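Local coordinates for protein chromosome-partitioning ATPase Soj (Thermus thermophilus, PDB 1WCV) that hydrolyses ATP, binds double-stranded DNA cooperatively in an ATP-dependent way, and is probably involved in chromosome partitioning, at residues Ala102-Leu107 with Gly164-Leu169; Leu31-Lys36 with Ile222-Pro227; Gly153-Leu158 with Ala195-Lys200; Ser51-Arg56 with Asp78-Leu83. All coordinates share one frame; numbering follows the deposited sequence.

Overall arrangement
The four contacts lie around the mixed beta sheet of a P-loop ATPase fold. Contact 2 closes the widest loop, and the other three lie within it: contact 4 first, then contacts 1 and 3, whose segments alternate. Both use helix 146-164 or the loop after it, next to edge strand 170-177; they touch by packing, with centres 21 Å apart. Contact 4 lies at the other edge of the sheet. Contact 2 adjoins it at the C-terminal part of helix 18-33, which carries nucleotide-binding residues at its start. Their centres are 13 Å apart, and a salt bridge joins Arg33 to Asp78. Contacts 3 and 4 are 30 Å apart between centres, on opposite sides of the chain's centre.

Contact 1 of 4, residues Ala102-Leu107 with Gly164-Leu169; sequences ALREAL and GLNPRL
Arg104 reaches from helix 102-106 to the loop at Leu165 and Asn166. Its NH2 gives a weak hydrogen bond to Leu165 O at 3.3 Å, with an N-H...O angle of 159°. This acceptor and Asn166 CB lie at the guanidinium edge. Ala132 O, in helix 125-133, is a second weak acceptor for the same NH2. Glu105 OE1 sits at the edge too, in plane, and forms a salt bridge with Arg104 NE at 3.5 Å. The Arg104 chain leaves with CG opposite the backbone N and bends only at chi3 (71°), which turns the flat group toward the loop. Arg168 comes from the other direction. Its NH1 lies over one face of the Arg104 guanidinium, 3.1 Å from Arg104 NH2, and the two planes are 34° apart. Two donors meet here, so no hydrogen bond forms. The Glu105 carboxylate, salt-bridged to Arg104, probably offsets part of the like charge. The side chain of Arg168 also touches Glu135. With a leucine in place of Arg104, Leu165 O would probably lose this donor and Glu105 its cationic mate. Asn166 ND2 is held by Ala134 O and Leu131 O. Its OD1 accepts from Arg168 N at 3.3 Å, the donor standing above the carbonyl plane. This is an Asx turn, and it overlaps a type I beta turn from Asn166 to Leu169, in the loop between helix 146-164 and strand 170-177 of the alpha/beta fold.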
loop_
_atom_site.group_PDB
_atom_site.type_symbol
_atom_site.label_atom_id
_atom_site.label_comp_id
_atom_site.label_asym_id
_atom_site.label_seq_id
_atom_site.Cartn_x
_atom_site.Cartn_y
_atom_site.Cartn_z
ATOM N N ALA A 102 4.848 -24.352 25.360
ATOM C CA ALA A 102 4.878 -25.690 24.788
ATOM C C ALA A 102 5.290 -25.656 23.321
ATOM O O ALA A 102 6.370 -26.126 22.952
ATOM C CB ALA A 102 3.516 -26.339 24.928
ATOM N N LEU A 103 4.416 -25.101 22.488
ATOM C CA LEU A 103 4.668 -25.000 21.058
ATOM C C LEU A 103 6.084 -24.523 20.773
ATOM O O LEU A 103 6.807 -25.138 19.996
ATOM C CB LEU A 103 3.664 -24.038 20.412
ATOM C CG LEU A 103 3.802 -23.800 18.903
ATOM C CD1 LEU A 103 3.719 -25.121 18.159
ATOM C CD2 LEU A 103 2.703 -22.859 18.435
ATOM N N ARG A 104 6.479 -23.433 21.416
ATOM C CA ARG A 104 7.807 -22.869 21.216
ATOM C C ARG A 104 8.933 -23.891 21.340
ATOM O O ARG A 104 9.803 -23.973 20.471
ATOM C CB ARG A 104 8.050 -21.731 22.210
ATOM C CG ARG A 104 9.382 -21.030 22.019
ATOM C CD ARG A 104 9.464 -19.781 22.874
ATOM N NE ARG A 104 9.578 -20.087 24.295
ATOM C CZ ARG A 104 9.363 -19.205 25.267
ATOM N NH1 ARG A 104 9.498 -19.570 26.534
ATOM N NH2 ARG A 104 8.997 -17.963 24.974
ATOM N N GLU A 105 8.916 -24.671 22.413
ATOM C CA GLU A 105 9.960 -25.666 22.638
ATOM C C GLU A 105 9.841 -26.869 21.711
ATOM O O GLU A 105 10.799 -27.621 21.535
ATOM C CB GLU A 105 9.930 -26.135 24.096
ATOM C CG GLU A 105 9.854 -25.003 25.113
ATOM C CD GLU A 105 11.006 -24.014 24.997
ATOM O OE1 GLU A 105 10.985 -22.997 25.725
ATOM O OE2 GLU A 105 11.931 -24.251 24.188
ATOM N N ALA A 106 8.667 -27.050 21.113
ATOM C CA ALA A 106 8.442 -28.174 20.214
ATOM C C ALA A 106 8.578 -27.785 18.744
ATOM O O ALA A 106 8.477 -28.638 17.864
ATOM C CB ALA A 106 7.066 -28.774 20.468
ATOM N N LEU A 107 8.808 -26.503 18.480
ATOM C CA LEU A 107 8.958 -26.023 17.109
ATOM C C LEU A 107 10.404 -26.052 16.635
ATOM O O LEU A 107 11.077 -25.023 16.601
ATOM C CB LEU A 107 8.420 -24.594 16.979
ATOM C CG LEU A 107 6.905 -24.395 16.970
ATOM C CD1 LEU A 107 6.591 -22.912 17.047
ATOM C CD2 LEU A 107 6.309 -25.007 15.710
ATOM N N GLY A 164 5.280 -10.870 30.238
ATOM C CA GLY A 164 5.382 -12.051 31.078
ATOM C C GLY A 164 5.774 -13.395 30.484
ATOM O O GLY A 164 6.130 -14.306 31.235
ATOM N N LEU A 165 5.732 -13.538 29.160
ATOM C CA LEU A 165 6.045 -14.828 28.554
ATOM C C LEU A 165 7.004 -14.838 27.368
ATOM O O LEU A 165 7.684 -15.833 27.132
ATOM C CB LEU A 165 4.746 -15.516 28.116
ATOM C CG LEU A 165 3.834 -16.217 29.132
ATOM C CD1 LEU A 165 3.498 -15.298 30.284
ATOM C CD2 LEU A 165 2.561 -16.664 28.435
ATOM N N ASN A 166 7.060 -13.742 26.620
ATOM C CA ASN A 166 7.899 -13.710 25.429
ATOM C C ASN A 166 8.408 -12.308 25.107
ATOM O O ASN A 166 7.768 -11.562 24.374
ATOM C CB ASN A 166 7.081 -14.272 24.260
ATOM C CG ASN A 166 7.816 -14.215 22.945
ATOM O OD1 ASN A 166 9.025 -14.018 22.907
ATOM N ND2 ASN A 166 7.083 -14.395 21.851
ATOM N N PRO A 167 9.584 -11.941 25.645
ATOM C CA PRO A 167 10.230 -10.638 25.456
ATOM C C PRO A 167 10.437 -10.207 24.006
ATOM O O PRO A 167 10.471 -9.017 23.712
ATOM C CB PRO A 167 11.565 -10.809 26.183
ATOM C CG PRO A 167 11.235 -11.794 27.256
ATOM C CD PRO A 167 10.399 -12.800 26.524
ATOM N N ARG A 168 10.583 -11.162 23.098
ATOM C CA ARG A 168 10.808 -10.779 21.709
ATOM C C ARG A 168 9.541 -10.592 20.879
ATOM O O ARG A 168 9.612 -10.340 19.681
ATOM C CB ARG A 168 11.754 -11.767 21.015
ATOM C CG ARG A 168 11.350 -13.219 21.078
ATOM C CD ARG A 168 11.882 -13.879 22.332
ATOM N NE ARG A 168 11.588 -15.308 22.354
ATOM C CZ ARG A 168 11.839 -16.104 23.387
ATOM N NH1 ARG A 168 11.538 -17.393 23.319
ATOM N NH2 ARG A 168 12.390 -15.609 24.486
ATOM N N LEU A 169 8.384 -10.690 21.518
ATOM C CA LEU A 169 7.120 -10.516 20.810
ATOM C C LEU A 169 6.884 -9.058 20.411
ATOM O O LEU A 169 6.951 -8.149 21.241
ATOM C CB LEU A 169 5.951 -10.990 21.680
ATOM C CG LEU A 169 4.580 -10.957 20.991
ATOM C CD1 LEU A 169 4.584 -11.916 19.803
ATOM C CD2 LEU A 169 3.492 -11.363 21.986
#

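Contact 2 of 4, residues Leu31-Lys36 with Ile222-Pro227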
loop_
_atom_site.group_PDB
_atom_site.type_symbol
_atom_site.label_atom_id
_atom_site.label_comp_id
_atom_site.label_asym_id
_atom_site.label_seq_id
_atom_site.Cartn_x
_atom_site.Cartn_y
_atom_site.Cartn_z
ATOM N N LEU A 31 5.197 -15.663 0.083
ATOM C CA LEU A 31 6.517 -15.580 0.693
ATOM C C LEU A 31 7.338 -16.723 0.078
ATOM O O LEU A 31 8.545 -16.605 -0.122
ATOM C CB LEU A 31 6.417 -15.726 2.217
ATOM C CG LEU A 31 5.876 -14.506 2.980
ATOM C CD1 LEU A 31 5.697 -14.868 4.451
ATOM C CD2 LEU A 31 6.826 -13.322 2.838
ATOM N N ALA A 32 6.668 -17.829 -0.234
ATOM C CA ALA A 32 7.346 -18.972 -0.849
ATOM C C ALA A 32 7.840 -18.569 -2.235
ATOM O O ALA A 32 8.965 -18.882 -2.622
ATOM C CB ALA A 32 6.398 -20.141 -0.973
ATOM N N ARG A 33 6.990 -17.875 -2.982
ATOM C CA ARG A 33 7.346 -17.438 -4.325
ATOM C C ARG A 33 8.448 -16.385 -4.321
ATOM O O ARG A 33 9.029 -16.084 -5.362
ATOM C CB ARG A 33 6.100 -16.930 -5.058
ATOM C CG ARG A 33 5.147 -18.062 -5.464
ATOM C CD ARG A 33 3.831 -17.538 -6.026
ATOM N NE ARG A 33 3.017 -18.597 -6.628
ATOM C CZ ARG A 33 2.404 -19.566 -5.951
ATOM N NH1 ARG A 33 2.495 -19.629 -4.626
ATOM N NH2 ARG A 33 1.696 -20.479 -6.608
ATOM N N LEU A 34 8.742 -15.828 -3.151
ATOM C CA LEU A 34 9.809 -14.844 -3.030
ATOM C C LEU A 34 11.124 -15.580 -2.796
ATOM O O LEU A 34 12.171 -14.961 -2.620
ATOM C CB LEU A 34 9.545 -13.885 -1.867
ATOM C CG LEU A 34 8.520 -12.778 -2.117
ATOM C CD1 LEU A 34 8.390 -11.906 -0.871
ATOM C CD2 LEU A 34 8.963 -11.939 -3.307
ATOM N N GLY A 35 11.055 -16.907 -2.788
ATOM C CA GLY A 35 12.247 -17.711 -2.585
ATOM C C GLY A 35 12.558 -18.026 -1.135
ATOM O O GLY A 35 13.714 -18.264 -0.780
ATOM N N LYS A 36 11.529 -18.036 -0.294
ATOM C CA LYS A 36 11.708 -18.329 1.126
ATOM C C LYS A 36 11.227 -19.739 1.456
ATOM O O LYS A 36 10.225 -20.194 0.904
ATOM C CB LYS A 36 10.900 -17.340 1.972
ATOM C CG LYS A 36 11.183 -15.868 1.720
ATOM C CD LYS A 36 12.514 -15.432 2.298
ATOM C CE LYS A 36 12.656 -13.921 2.222
ATOM N NZ LYS A 36 13.912 -13.430 2.847
ATOM N N ILE A 222 -4.797 -18.395 -3.571
ATOM C CA ILE A 222 -5.273 -17.502 -4.616
ATOM C C ILE A 222 -4.284 -17.480 -5.790
ATOM O O ILE A 222 -4.657 -17.202 -6.930
ATOM C CB ILE A 222 -5.501 -16.070 -4.072
ATOM C CG1 ILE A 222 -6.283 -15.246 -5.093
ATOM C CG2 ILE A 222 -4.171 -15.400 -3.749
ATOM C CD1 ILE A 222 -7.673 -15.771 -5.359
ATOM N N ALA A 223 -3.022 -17.781 -5.515
ATOM C CA ALA A 223 -2.029 -17.811 -6.586
ATOM C C ALA A 223 -2.341 -18.973 -7.537
ATOM O O ALA A 223 -2.110 -18.881 -8.748
ATOM C CB ALA A 223 -0.634 -17.966 -6.003
ATOM N N GLN A 224 -2.865 -20.065 -6.986
ATOM C CA GLN A 224 -3.214 -21.238 -7.792
ATOM C C GLN A 224 -4.566 -21.053 -8.461
ATOM O O GLN A 224 -4.741 -21.390 -9.629
ATOM C CB GLN A 224 -3.291 -22.506 -6.929
ATOM C CG GLN A 224 -1.982 -22.986 -6.340
ATOM C CD GLN A 224 -2.182 -24.135 -5.367
ATOM O OE1 GLN A 224 -2.885 -24.000 -4.362
ATOM N NE2 GLN A 224 -1.564 -25.273 -5.663
ATOM N N HIS A 225 -5.517 -20.506 -7.712
ATOM C CA HIS A 225 -6.881 -20.315 -8.200
ATOM C C HIS A 225 -7.139 -19.184 -9.198
ATOM O O HIS A 225 -7.851 -19.365 -10.186
ATOM C CB HIS A 225 -7.813 -20.139 -6.999
ATOM C CG HIS A 225 -9.265 -20.107 -7.358
ATOM N ND1 HIS A 225 -9.910 -21.178 -7.938
ATOM C CD2 HIS A 225 -10.199 -19.136 -7.219
ATOM C CE1 HIS A 225 -11.177 -20.868 -8.140
ATOM N NE2 HIS A 225 -11.379 -19.635 -7.712
ATOM N N ALA A 226 -6.581 -18.008 -8.931
ATOM C CA ALA A 226 -6.788 -16.856 -9.803
ATOM C C ALA A 226 -5.629 -15.896 -9.586
ATOM O O ALA A 226 -5.788 -14.858 -8.954
ATOM C CB ALA A 226 -8.113 -16.175 -9.453
ATOM N N PRO A 227 -4.447 -16.234 -10.123
ATOM C CA PRO A 227 -3.217 -15.441 -10.005
ATOM C C PRO A 227 -3.245 -13.985 -10.466
ATOM O O PRO A 227 -2.370 -13.201 -10.086
ATOM C CB PRO A 227 -2.192 -16.284 -10.765
ATOM C CG PRO A 227 -3.018 -16.958 -11.801
ATOM C CD PRO A 227 -4.228 -17.394 -11.010
#
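The guanidinium of Arg33 carries the methyl of Ala223 over the centre of one face. Ala223 CB lies 3.4 Å above the plane and is also 3.4 Å from Arg33 CZ. Ala223 CB is 3.5 Å from Arg33 NH2 and 3.8 Å from both Arg33 NE and Arg33 NH1. Gln224 CG comes up obliquely, 4.5 Å from Arg33 NH2. The nitrogens of the group have other partners. Arg33 NH2 makes a salt bridge to Asp78 OD2, and Arg33 NH1 bonds to Ala29 O one turn back. Together these bonds probably fix the rotation of the guanidinium, so that a face is presented to the alanine. The chain behind it is extended from CG to NE, which lets the group reach across to the second helix. No hydrogen bond crosses the contact. Gln224 uses its OE1 on Thr221 N, close to the start of its own helix. Arg33 lies in the last part of helix 18-33, and Gly35, with positive phi, forms a Schellman motif there. Ala223 also touches Tyr30 of helix 18-33. Short helix 222-225 lies against the C-terminal part of helix 18-33, whose Leu31 packs on helix 230-246 and on strand 114-118 of the sheet.

Contact 3 of 4, residues Gly153-Leu158 with Ala195-Lys200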
loop_
_atom_site.group_PDB
_atom_site.type_symbol
_atom_site.label_atom_id
_atom_site.label_comp_id
_atom_site.label_asym_id
_atom_site.label_seq_id
_atom_site.Cartn_x
_atom_site.Cartn_y
_atom_site.Cartn_z
ATOM N N GLY A 153 -7.743 -4.378 21.963
ATOM C CA GLY A 153 -7.697 -5.479 22.908
ATOM C C GLY A 153 -6.523 -6.395 22.620
ATOM O O GLY A 153 -5.754 -6.746 23.520
ATOM N N LEU A 154 -6.372 -6.786 21.359
ATOM C CA LEU A 154 -5.274 -7.671 21.006
ATOM C C LEU A 154 -3.906 -7.045 21.286
ATOM O O LEU A 154 -2.983 -7.732 21.740
ATOM C CB LEU A 154 -5.378 -8.086 19.540
ATOM C CG LEU A 154 -4.361 -9.147 19.099
ATOM C CD1 LEU A 154 -4.317 -10.283 20.116
ATOM C CD2 LEU A 154 -4.736 -9.674 17.731
ATOM N N LEU A 155 -3.762 -5.748 21.029
ATOM C CA LEU A 155 -2.478 -5.102 21.292
ATOM C C LEU A 155 -2.162 -5.090 22.783
ATOM O O LEU A 155 -1.002 -5.206 23.184
ATOM C CB LEU A 155 -2.455 -3.677 20.727
ATOM C CG LEU A 155 -2.618 -3.607 19.203
ATOM C CD1 LEU A 155 -2.264 -2.211 18.702
ATOM C CD2 LEU A 155 -1.709 -4.647 18.543
ATOM N N ALA A 156 -3.185 -4.948 23.616
ATOM C CA ALA A 156 -2.952 -4.958 25.056
ATOM C C ALA A 156 -2.498 -6.363 25.453
ATOM O O ALA A 156 -1.638 -6.532 26.316
ATOM C CB ALA A 156 -4.228 -4.580 25.807
ATOM N N THR A 157 -3.087 -7.369 24.823
ATOM C CA THR A 157 -2.724 -8.752 25.099
ATOM C C THR A 157 -1.259 -8.972 24.702
ATOM O O THR A 157 -0.494 -9.592 25.439
ATOM C CB THR A 157 -3.630 -9.734 24.318
ATOM O OG1 THR A 157 -4.933 -9.757 24.919
ATOM C CG2 THR A 157 -3.056 -11.150 24.339
ATOM N N LEU A 158 -0.871 -8.462 23.536
ATOM C CA LEU A 158 0.507 -8.621 23.068
ATOM C C LEU A 158 1.475 -8.005 24.068
ATOM O O LEU A 158 2.542 -8.553 24.335
ATOM C CB LEU A 158 0.702 -7.942 21.711
ATOM C CG LEU A 158 -0.069 -8.464 20.501
ATOM C CD1 LEU A 158 0.381 -7.688 19.270
ATOM C CD2 LEU A 158 0.186 -9.965 20.299
ATOM N N ALA A 195 -5.731 6.540 11.595
ATOM C CA ALA A 195 -5.672 7.687 12.487
ATOM C C ALA A 195 -5.362 7.226 13.909
ATOM O O ALA A 195 -4.593 7.861 14.621
ATOM C CB ALA A 195 -7.001 8.445 12.464
ATOM N N HIS A 196 -5.955 6.110 14.320
ATOM C CA HIS A 196 -5.739 5.611 15.672
ATOM C C HIS A 196 -4.488 4.750 15.871
ATOM O O HIS A 196 -3.842 4.834 16.915
ATOM C CB HIS A 196 -6.972 4.830 16.143
ATOM C CG HIS A 196 -6.968 4.534 17.609
ATOM N ND1 HIS A 196 -6.895 5.523 18.565
ATOM C CD2 HIS A 196 -7.008 3.361 18.284
ATOM C CE1 HIS A 196 -6.888 4.974 19.766
ATOM N NE2 HIS A 196 -6.955 3.662 19.623
ATOM N N PHE A 197 -4.131 3.935 14.880
ATOM C CA PHE A 197 -2.961 3.067 15.017
ATOM C C PHE A 197 -1.752 3.465 14.168
ATOM O O PHE A 197 -0.675 2.881 14.285
ATOM C CB PHE A 197 -3.378 1.621 14.735
ATOM C CG PHE A 197 -4.387 1.094 15.720
ATOM C CD1 PHE A 197 -4.029 0.896 17.049
ATOM C CD2 PHE A 197 -5.700 0.846 15.337
ATOM C CE1 PHE A 197 -4.961 0.465 17.983
ATOM C CE2 PHE A 197 -6.647 0.410 16.271
ATOM C CZ PHE A 197 -6.274 0.221 17.592
ATOM N N GLY A 198 -1.938 4.472 13.325
ATOM C CA GLY A 198 -0.855 4.973 12.498
ATOM C C GLY A 198 -0.062 4.002 11.641
ATOM O O GLY A 198 -0.627 3.190 10.914
ATOM N N GLU A 199 1.262 4.098 11.740
ATOM C CA GLU A 199 2.181 3.276 10.959
ATOM C C GLU A 199 2.037 1.779 11.194
ATOM O O GLU A 199 2.543 0.975 10.416
ATOM C CB GLU A 199 3.631 3.705 11.237
ATOM C CG GLU A 199 4.067 3.505 12.685
ATOM C CD GLU A 199 5.485 3.987 12.949
ATOM O OE1 GLU A 199 5.734 5.207 12.832
ATOM O OE2 GLU A 199 6.351 3.146 13.277
ATOM N N LYS A 200 1.357 1.406 12.271
ATOM C CA LYS A 200 1.163 -0.003 12.569
ATOM C C LYS A 200 0.299 -0.693 11.521
ATOM O O LYS A 200 0.369 -1.906 11.353
ATOM C CB LYS A 200 0.528 -0.165 13.951
ATOM C CG LYS A 200 1.411 0.336 15.083
ATOM C CD LYS A 200 0.760 0.129 16.432
ATOM C CE LYS A 200 -0.469 0.999 16.595
ATOM N NZ LYS A 200 -1.057 0.860 17.953
#
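Lys200 runs back along Phe197 to meet Leu155. Its CB and CG pass the backbone oxygen of the phenylalanine, with Lys200 CB 3.3 Å from Phe197 O. CD follows in line. The bend comes at chi3 (-67°) and swings Lys200 CE toward the ring, 3.6 Å from Phe197 CD1. NZ ends in the plane of the Phe197 ring, at its edge and not over a face. Lys200 NZ meets Leu155 CD1 at 3.4 Å, tip to tip. The ammonium thus has a methyl in front of it and a ring edge beside it. The contact joins two helices of the alpha/beta fold at an edge of the sheet. Helix 146-164 carries Leu155 and packs on strands 136-142 and 170-177. Phe197 belongs to helix 185-197; Gly198, with positive phi, then leads into a short 3-10 segment. Lys200 there makes backbone hydrogen bonds to Ile174 of the edge strand, 170-177. The side chains of Leu155 and Lys200 both touch Leu171 of the same strand, while Phe197 touches Ile174. Leu155 CD1 also approaches the phenylalanine ring obliquely, 3.9 Å from Phe197 CE1 and as far from Phe197 CD1. Leu155 CG lies opposite the carbonyl carbon (chi1 -62°), and with chi2 at -167° the chain extends CD1 forward. On one face of the ring, His196 CD2 stands 3.3 Å above the plane, offset toward the rim.

Contact 4 of 4, residues Ser51-Arg56 with Asp78-Leu83; sequences SGLGVR and DGFHLL
Leu53 meets the far edge of the Phe80 ring with its CD1, which lies near the ring plane and 4.0 Å from Phe80 CE2. Leu53 CD2 is a little further on, 4.2 Å from Phe80 CZ. The two side chains come from opposite directions. Phe80 CG sits between its backbone N and carbonyl carbon (chi1 56°), and this brings the ring end close to the leucine although the CB itself does not head that way. Leu53 CD1 also touches the next inward-facing residue of the strand, 4.0 Å from Leu82 CD2, so one methyl lies against both Phe80 and Leu82. Strand 80-83 forms a beta hairpin with the antiparallel strand 75-77, and Asp78 and Gly79 make the turn. It lies parallel to strand 38-42 on its other side, within the sheet of the P-loop ATPase fold. Leu53 and Val55 come from the loop just after helix 48-52. That helix ends in a Schellman motif with Gly54 as the positive-phi residue, and Gly54 N bonds back to Ser51 O at 3.1 Å. The turn sends the chain on to Val55. Val55 CG2 meets Leu82 CD2 tip to tip at 3.7 Å. All three contacts are apolar, and no hydrogen bond crosses between the segments. The layer continues around them: Leu53 also packs on Ile25 of helix 18-33, Leu40 of strand 38-42 and Val77, and Phe80 on Ala28 and Val38. The side chain of Leu53 lies about 8 Å from that of Thr21, which binds magnesium and the nucleotide.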
loop_
_atom_site.group_PDB
_atom_site.type_symbol
_atom_site.label_atom_id
_atom_site.label_comp_id
_atom_site.label_asym_id
_atom_site.label_seq_id
_atom_site.Cartn_x
_atom_site.Cartn_y
_atom_site.Cartn_z
ATOM N N SER A 51 -7.910 -27.123 5.624
ATOM C CA SER A 51 -8.992 -27.392 4.694
ATOM C C SER A 51 -8.918 -26.418 3.519
ATOM O O SER A 51 -9.303 -26.749 2.393
ATOM C CB SER A 51 -10.334 -27.244 5.412
ATOM O OG SER A 51 -11.410 -27.452 4.518
ATOM N N GLY A 52 -8.411 -25.219 3.786
ATOM C CA GLY A 52 -8.308 -24.219 2.738
ATOM C C GLY A 52 -7.225 -24.579 1.745
ATOM O O GLY A 52 -7.122 -23.991 0.667
ATOM N N LEU A 53 -6.414 -25.560 2.117
ATOM C CA LEU A 53 -5.323 -26.015 1.276
ATOM C C LEU A 53 -5.599 -27.398 0.684
ATOM O O LEU A 53 -4.729 -27.993 0.052
ATOM C CB LEU A 53 -4.026 -26.021 2.084
ATOM C CG LEU A 53 -3.486 -24.619 2.394
ATOM C CD1 LEU A 53 -2.258 -24.716 3.283
ATOM C CD2 LEU A 53 -3.149 -23.909 1.086
ATOM N N GLY A 54 -6.815 -27.893 0.892
ATOM C CA GLY A 54 -7.199 -29.192 0.364
ATOM C C GLY A 54 -6.481 -30.368 1.000
ATOM O O GLY A 54 -6.403 -31.446 0.411
ATOM N N VAL A 55 -5.958 -30.165 2.203
ATOM C CA VAL A 55 -5.247 -31.222 2.905
ATOM C C VAL A 55 -6.177 -31.987 3.837
ATOM O O VAL A 55 -7.086 -31.416 4.440
ATOM C CB VAL A 55 -4.060 -30.655 3.711
ATOM C CG1 VAL A 55 -3.398 -31.757 4.529
ATOM C CG2 VAL A 55 -3.053 -30.027 2.761
ATOM N N ARG A 56 -5.942 -33.289 3.936
ATOM C CA ARG A 56 -6.743 -34.164 4.779
ATOM C C ARG A 56 -5.815 -35.191 5.419
ATOM O O ARG A 56 -5.600 -36.271 4.871
ATOM C CB ARG A 56 -7.806 -34.863 3.928
ATOM C CG ARG A 56 -8.700 -35.827 4.687
ATOM C CD ARG A 56 -9.715 -36.470 3.753
ATOM N NE ARG A 56 -10.572 -37.435 4.439
ATOM C CZ ARG A 56 -10.136 -38.556 5.006
ATOM N NH1 ARG A 56 -10.992 -39.372 5.607
ATOM N NH2 ARG A 56 -8.846 -38.863 4.973
ATOM N N ASP A 78 1.667 -25.982 -2.612
ATOM C CA ASP A 78 1.906 -24.739 -3.340
ATOM C C ASP A 78 3.250 -24.073 -3.061
ATOM O O ASP A 78 3.316 -22.859 -2.850
ATOM C CB ASP A 78 0.785 -23.733 -3.060
ATOM C CG ASP A 78 0.829 -22.538 -4.002
ATOM O OD1 ASP A 78 0.340 -21.452 -3.625
ATOM O OD2 ASP A 78 1.350 -22.692 -5.127
ATOM N N GLY A 79 4.318 -24.858 -3.054
ATOM C CA GLY A 79 5.633 -24.288 -2.829
ATOM C C GLY A 79 6.104 -24.144 -1.393
ATOM O O GLY A 79 7.234 -23.724 -1.163
ATOM N N PHE A 80 5.251 -24.459 -0.422
ATOM C CA PHE A 80 5.672 -24.376 0.975
ATOM C C PHE A 80 5.268 -25.625 1.749
ATOM O O PHE A 80 4.737 -26.571 1.173
ATOM C CB PHE A 80 5.108 -23.122 1.666
ATOM C CG PHE A 80 3.609 -22.998 1.608
ATOM C CD1 PHE A 80 2.983 -22.460 0.489
ATOM C CD2 PHE A 80 2.822 -23.395 2.689
ATOM C CE1 PHE A 80 1.599 -22.315 0.442
ATOM C CE2 PHE A 80 1.436 -23.255 2.655
ATOM C CZ PHE A 80 0.820 -22.714 1.533
ATOM N N HIS A 81 5.536 -25.635 3.049
ATOM C CA HIS A 81 5.187 -26.785 3.875
ATOM C C HIS A 81 4.124 -26.442 4.910
ATOM O O HIS A 81 4.180 -25.392 5.542
ATOM C CB HIS A 81 6.431 -27.328 4.585
ATOM C CG HIS A 81 7.424 -27.971 3.666
ATOM N ND1 HIS A 81 8.642 -28.447 4.104
ATOM C CD2 HIS A 81 7.378 -28.225 2.337
ATOM C CE1 HIS A 81 9.302 -28.965 3.082
ATOM N NE2 HIS A 81 8.557 -28.843 1.998
ATOM N N LEU A 82 3.157 -27.340 5.067
ATOM C CA LEU A 82 2.072 -27.168 6.030
ATOM C C LEU A 82 2.096 -28.228 7.127
ATOM O O LEU A 82 2.210 -29.420 6.847
ATOM C CB LEU A 82 0.715 -27.250 5.328
ATOM C CG LEU A 82 -0.490 -27.413 6.268
ATOM C CD1 LEU A 82 -0.883 -26.052 6.862
ATOM C CD2 LEU A 82 -1.656 -28.017 5.511
ATOM N N LEU A 83 2.006 -27.782 8.376
ATOM C CA LEU A 83 1.940 -28.693 9.513
ATOM C C LEU A 83 0.448 -28.596 9.826
ATOM O O LEU A 83 0.007 -27.685 10.520
ATOM C CB LEU A 83 2.772 -28.169 10.682
ATOM C CG LEU A 83 3.303 -29.233 11.648
ATOM C CD1 LEU A 83 3.803 -28.557 12.910
ATOM C CD2 LEU A 83 2.209 -30.234 11.988
#